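Local coordinates for ABC transporter periplasmic peptide-binding protein (Pseudoalteromonas, PDB 4QFL) that binds dipeptides in the periplasm, here Ala-Phe, and probably delivers them to an ABC transporter for uptake, at residues N249-I254 and S270-I275; K256-E261 and D280-E285. All blocks are in the same frame, centred on the assembly; numbering follows the deposited sequence.

Overall arrangement
Contact 1 (249-254 with 270-275) and contact 2 (256-261 with 280-285) lean on the same helix, 250-258: the first on its opening turn, the second on its end. Helix 273-278 leads on to strand 282-287, and the centres are about 11 Å apart; the two touch directly, Leu273 CD2 meeting Val284 CG1 at 4.1 Å and Ile275 CG2 meeting Leu258 CD1 at 4.2 Å. Their centres lie about 23 and 26 Å from that of the chain, and none of the dipeptide-pocket residues belongs to their segments. Strand pairing gives an indirect path inward: 282-287 pairs with 500-513, then 291-297, then 428-434, which carries Trp433 of the pocket.

Contact 1: N249-I254 and S270-I275; sequences NGTTRI and SAQLSI
Ile254 and Gln272 meet because their first torsions aim the two side chains at each other: Ile254 has CG2 opposite its backbone N and CG1 beside that N (chi1 -60°), while Gln272 has CG beside its own N (chi1 -79°). Ile254 therefore presses its branches against one side of a single methylene. Gln272 CB lies 3.8 Å from Ile254 CG2 and 4.0 Å from Ile254 CD1, and the CG2 branch also reaches Gln272 CG at 3.9 Å. A bend at chi2 (79°) then swings the Gln272 amide along helix 250-258 toward Thr251, whose CG2 methyl meets Gln272 OE1 at 3.6 Å. This last approach is a van der Waals contact of a methyl with the carbonyl oxygen, and no hydrogen bond joins the segments. An alanine at Ile254 would remove the branches that pack on Gln272 CB, and would probably open a gap there and leave the glutamine chain freer to turn. Arg253, on the same turn, donates from NE to Ala266 O and from NH2 to His267 O, joining the helix to strand 264-266 and the residue after it. Gln272 is the N-cap of helix 273-278, its CA 7.3 Å from the CA of Ile254. The first turns of helix 250-258 thus pack, mainly through carbon, on the residue preceding helix 273-278, within the family 5 extracellular solute-binding region of the periplasmic binding protein clan.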
loop_
_atom_site.group_PDB
_atom_site.type_symbol
_atom_site.label_atom_id
_atom_site.label_comp_id
_atom_site.label_asym_id
_atom_site.label_seq_id
_atom_site.Cartn_x
_atom_site.Cartn_y
_atom_site.Cartn_z
ATOM N N ASN A 249 6.733 17.532 5.998
ATOM C CA ASN A 249 7.528 17.500 7.209
ATOM C C ASN A 249 6.692 17.083 8.405
ATOM O O ASN A 249 5.710 17.748 8.740
ATOM C CB ASN A 249 8.187 18.852 7.462
ATOM C CG ASN A 249 9.115 18.827 8.662
ATOM O OD1 ASN A 249 10.164 18.182 8.641
ATOM N ND2 ASN A 249 8.734 19.528 9.713
ATOM N N GLY A 250 7.091 15.985 9.043
ATOM C CA GLY A 250 6.352 15.404 10.153
ATOM C C GLY A 250 6.078 16.340 11.321
ATOM O O GLY A 250 4.963 16.423 11.822
ATOM N N THR A 251 7.092 17.054 11.767
ATOM C CA THR A 251 6.910 17.936 12.907
ATOM C C THR A 251 6.006 19.123 12.573
ATOM O O THR A 251 5.307 19.643 13.443
ATOM C CB THR A 251 8.268 18.390 13.483
ATOM O OG1 THR A 251 9.012 19.095 12.481
ATOM C CG2 THR A 251 9.068 17.165 13.918
ATOM N N THR A 252 6.006 19.542 11.315
ATOM C CA THR A 252 5.115 20.608 10.880
ATOM C C THR A 252 3.648 20.166 10.933
ATOM O O THR A 252 2.760 20.966 11.225
ATOM C CB THR A 252 5.464 21.086 9.455
ATOM O OG1 THR A 252 6.828 21.505 9.423
ATOM C CG2 THR A 252 4.583 22.252 9.028
ATOM N N ARG A 253 3.390 18.894 10.640
ATOM C CA ARG A 253 2.029 18.372 10.741
ATOM C C ARG A 253 1.605 18.380 12.195
ATOM O O ARG A 253 0.470 18.696 12.513
ATOM C CB ARG A 253 1.918 16.975 10.136
ATOM C CG ARG A 253 2.234 16.938 8.628
ATOM C CD ARG A 253 1.660 15.690 7.953
ATOM N NE ARG A 253 2.219 14.459 8.504
ATOM C CZ ARG A 253 3.433 13.998 8.216
ATOM N NH1 ARG A 253 4.217 14.658 7.379
ATOM N NH2 ARG A 253 3.857 12.871 8.766
ATOM N N ILE A 254 2.542 18.077 13.086
ATOM C CA ILE A 254 2.287 18.184 14.514
ATOM C C ILE A 254 1.982 19.636 14.874
ATOM O O ILE A 254 0.992 19.924 15.542
ATOM C CB ILE A 254 3.495 17.713 15.355
ATOM C CG1 ILE A 254 3.819 16.256 15.059
ATOM C CG2 ILE A 254 3.216 17.889 16.861
ATOM C CD1 ILE A 254 2.800 15.311 15.565
ATOM N N SER A 270 6.578 10.117 16.140
ATOM C CA SER A 270 6.753 9.447 17.431
ATOM C C SER A 270 7.223 10.389 18.505
ATOM O O SER A 270 6.728 10.348 19.625
ATOM C CB SER A 270 7.799 8.351 17.318
ATOM O OG SER A 270 7.604 7.606 16.145
ATOM N N ALA A 271 8.209 11.217 18.172
ATOM C CA ALA A 271 8.843 12.075 19.164
ATOM C C ALA A 271 7.830 13.017 19.786
ATOM O O ALA A 271 8.037 13.525 20.884
ATOM C CB ALA A 271 9.978 12.859 18.545
ATOM N N GLN A 272 6.724 13.245 19.090
ATOM C CA GLN A 272 5.709 14.152 19.602
ATOM C C GLN A 272 4.430 13.493 20.102
ATOM O O GLN A 272 3.477 14.192 20.438
ATOM C CB GLN A 272 5.384 15.237 18.575
ATOM C CG GLN A 272 6.427 16.353 18.529
ATOM C CD GLN A 272 7.658 15.958 17.747
ATOM O OE1 GLN A 272 7.551 15.374 16.674
ATOM N NE2 GLN A 272 8.835 16.263 18.283
ATOM N N LEU A 273 4.391 12.165 20.171
ATOM C CA LEU A 273 3.180 11.499 20.659
ATOM C C LEU A 273 2.869 11.912 22.084
ATOM O O LEU A 273 1.716 12.122 22.436
ATOM C CB LEU A 273 3.295 9.979 20.584
ATOM C CG LEU A 273 3.203 9.395 19.180
ATOM C CD1 LEU A 273 3.355 7.882 19.218
ATOM C CD2 LEU A 273 1.894 9.806 18.552
ATOM N N SER A 274 3.901 12.024 22.906
ATOM C CA SER A 274 3.711 12.419 24.299
ATOM C C SER A 274 3.149 13.837 24.422
ATOM O O SER A 274 2.319 14.117 25.281
ATOM C CB SER A 274 5.023 12.297 25.067
ATOM O OG SER A 274 4.916 12.901 26.340
ATOM N N ILE A 275 3.612 14.733 23.565
ATOM C CA ILE A 275 3.065 16.080 23.521
ATOM C C ILE A 275 1.559 16.026 23.256
ATOM O O ILE A 275 0.768 16.618 23.998
ATOM C CB ILE A 275 3.764 16.923 22.427
ATOM C CG1 ILE A 275 5.189 17.287 22.861
ATOM C CG2 ILE A 275 2.943 18.160 22.078
ATOM C CD1 ILE A 275 6.194 16.135 22.718
#

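Contact 2: K256-E261 and D280-E285; sequences KILTKE and DDINVE
Apolar contacts centre on Ile282, which offers different branches to two side chains of the helix end. Its CD1 meets Leu258 CD2 at 4.0 Å, the two side chains crossing at about a right angle. On the other branch, Ile282 CG2 faces Ile257 CD1 at 4.2 Å; Ile257 reaches this far because its chain is extended, with CG1 opposite the backbone N (chi1 -164°). The charged pair is looser. Lys260 brings its CE carbon to 4.0 Å from Asp281 OD2, yet Lys260 NZ stays 4.9 Å from Asp281 OD2, so the opposite charges probably attract without forming a salt bridge. The bend at chi4 of Lys260 (72°) turns the ammonium back instead, giving a weak hydrogen bond from Lys260 NZ to Leu258 O at 3.5 Å. Backbone bonds close the helix: Lys260 has a positive phi of 64°, and the pair of weak bonds Glu261 N to Lys256 O (2.8 Å) and Lys260 N to Ile257 O (3.1 Å) completes a Schellman motif. Just beyond it comes Cys262, joined by a disulfide to Cys34. In the fold, Leu276 of helix 273-278 touches both Ile257 and Leu258, while Ile257 also rests on Ala511 of strand 500-513, the antiparallel partner of strand 282-287; the end of helix 250-258 is thereby packed against a helix and two paired strands.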
loop_
_atom_site.group_PDB
_atom_site.type_symbol
_atom_site.label_atom_id
_atom_site.label_comp_id
_atom_site.label_asym_id
_atom_site.label_seq_id
_atom_site.Cartn_x
_atom_site.Cartn_y
_atom_site.Cartn_z
ATOM N N LYS A 256 0.844 21.959 13.066
ATOM C CA LYS A 256 -0.445 22.368 12.511
ATOM C C LYS A 256 -1.657 21.800 13.223
ATOM O O LYS A 256 -2.712 22.410 13.213
ATOM C CB LYS A 256 -0.529 22.055 11.028
ATOM C CG LYS A 256 0.349 22.954 10.197
ATOM C CD LYS A 256 0.289 22.586 8.730
ATOM C CE LYS A 256 0.939 23.661 7.887
ATOM N NZ LYS A 256 0.827 23.353 6.447
ATOM N N ILE A 257 -1.537 20.640 13.847
ATOM C CA ILE A 257 -2.674 20.190 14.634
ATOM C C ILE A 257 -2.733 20.991 15.935
ATOM O O ILE A 257 -3.806 21.325 16.426
ATOM C CB ILE A 257 -2.681 18.666 14.886
ATOM C CG1 ILE A 257 -4.066 18.222 15.369
ATOM C CG2 ILE A 257 -1.606 18.262 15.880
ATOM C CD1 ILE A 257 -4.172 16.747 15.557
ATOM N N LEU A 258 -1.571 21.342 16.465
ATOM C CA LEU A 258 -1.512 22.136 17.693
ATOM C C LEU A 258 -2.151 23.525 17.528
ATOM O O LEU A 258 -2.855 23.998 18.416
ATOM C CB LEU A 258 -0.064 22.243 18.196
ATOM C CG LEU A 258 0.508 20.920 18.705
ATOM C CD1 LEU A 258 1.951 21.051 19.150
ATOM C CD2 LEU A 258 -0.352 20.384 19.837
ATOM N N THR A 259 -1.908 24.167 16.388
ATOM C CA THR A 259 -2.428 25.503 16.116
ATOM C C THR A 259 -3.814 25.420 15.524
ATOM O O THR A 259 -4.418 26.442 15.191
ATOM C CB THR A 259 -1.571 26.232 15.082
ATOM O OG1 THR A 259 -1.606 25.502 13.849
ATOM C CG2 THR A 259 -0.136 26.357 15.565
ATOM N N LYS A 260 -4.293 24.193 15.366
ATOM C CA LYS A 260 -5.603 23.919 14.795
ATOM C C LYS A 260 -5.717 24.352 13.340
ATOM O O LYS A 260 -6.813 24.614 12.847
ATOM C CB LYS A 260 -6.705 24.525 15.667
ATOM C CG LYS A 260 -6.588 24.069 17.118
ATOM C CD LYS A 260 -7.452 24.879 18.070
ATOM C CE LYS A 260 -6.838 24.907 19.481
ATOM N NZ LYS A 260 -5.604 25.775 19.580
ATOM N N GLU A 261 -4.583 24.417 12.650
ATOM C CA GLU A 261 -4.602 24.627 11.215
ATOM C C GLU A 261 -5.053 23.340 10.541
ATOM O O GLU A 261 -5.611 23.361 9.447
ATOM C CB GLU A 261 -3.221 25.027 10.705
ATOM C CG GLU A 261 -2.750 26.404 11.150
ATOM C CD GLU A 261 -1.588 26.926 10.309
ATOM O OE1 GLU A 261 -1.313 26.341 9.238
ATOM O OE2 GLU A 261 -0.948 27.927 10.711
ATOM N N ASP A 280 -5.803 17.875 26.054
ATOM C CA ASP A 280 -7.189 17.464 26.271
ATOM C C ASP A 280 -8.036 17.508 25.002
ATOM O O ASP A 280 -9.003 16.761 24.868
ATOM C CB ASP A 280 -7.854 18.375 27.314
ATOM C CG ASP A 280 -7.188 18.301 28.676
ATOM O OD1 ASP A 280 -6.815 17.179 29.101
ATOM O OD2 ASP A 280 -7.046 19.370 29.322
ATOM N N ASP A 281 -7.696 18.400 24.083
ATOM C CA ASP A 281 -8.530 18.616 22.903
ATOM C C ASP A 281 -8.076 17.830 21.671
ATOM O O ASP A 281 -8.520 18.108 20.563
ATOM C CB ASP A 281 -8.623 20.116 22.577
ATOM C CG ASP A 281 -7.259 20.779 22.468
ATOM O OD1 ASP A 281 -6.240 20.064 22.585
ATOM O OD2 ASP A 281 -7.206 22.010 22.255
ATOM N N ILE A 282 -7.187 16.860 21.869
ATOM C CA ILE A 282 -6.691 16.041 20.770
ATOM C C ILE A 282 -6.839 14.565 21.112
ATOM O O ILE A 282 -6.603 14.152 22.250
ATOM C CB ILE A 282 -5.217 16.358 20.454
ATOM C CG1 ILE A 282 -5.094 17.742 19.836
ATOM C CG2 ILE A 282 -4.629 15.332 19.496
ATOM C CD1 ILE A 282 -3.679 18.147 19.606
ATOM N N ASN A 283 -7.245 13.778 20.124
ATOM C CA ASN A 283 -7.286 12.327 20.255
ATOM C C ASN A 283 -6.206 11.696 19.406
ATOM O O ASN A 283 -5.982 12.100 18.274
ATOM C CB ASN A 283 -8.632 11.775 19.795
ATOM C CG ASN A 283 -9.783 12.258 20.639
ATOM O OD1 ASN A 283 -9.680 12.363 21.868
ATOM N ND2 ASN A 283 -10.894 12.557 19.986
ATOM N N VAL A 284 -5.540 10.692 19.946
ATOM C CA VAL A 284 -4.592 9.940 19.148
ATOM C C VAL A 284 -4.995 8.468 19.191
ATOM O O VAL A 284 -4.981 7.835 20.254
ATOM C CB VAL A 284 -3.154 10.153 19.633
ATOM C CG1 VAL A 284 -2.168 9.517 18.658
ATOM C CG2 VAL A 284 -2.881 11.640 19.795
ATOM N N GLU A 285 -5.398 7.938 18.041
ATOM C CA GLU A 285 -5.795 6.543 17.973
ATOM C C GLU A 285 -4.561 5.698 17.746
ATOM O O GLU A 285 -3.605 6.144 17.131
ATOM C CB GLU A 285 -6.779 6.312 16.840
ATOM C CG GLU A 285 -8.103 7.009 16.998
ATOM C CD GLU A 285 -8.947 6.888 15.739
ATOM O OE1 GLU A 285 -9.495 5.786 15.498
ATOM O OE2 GLU A 285 -9.043 7.884 14.978
#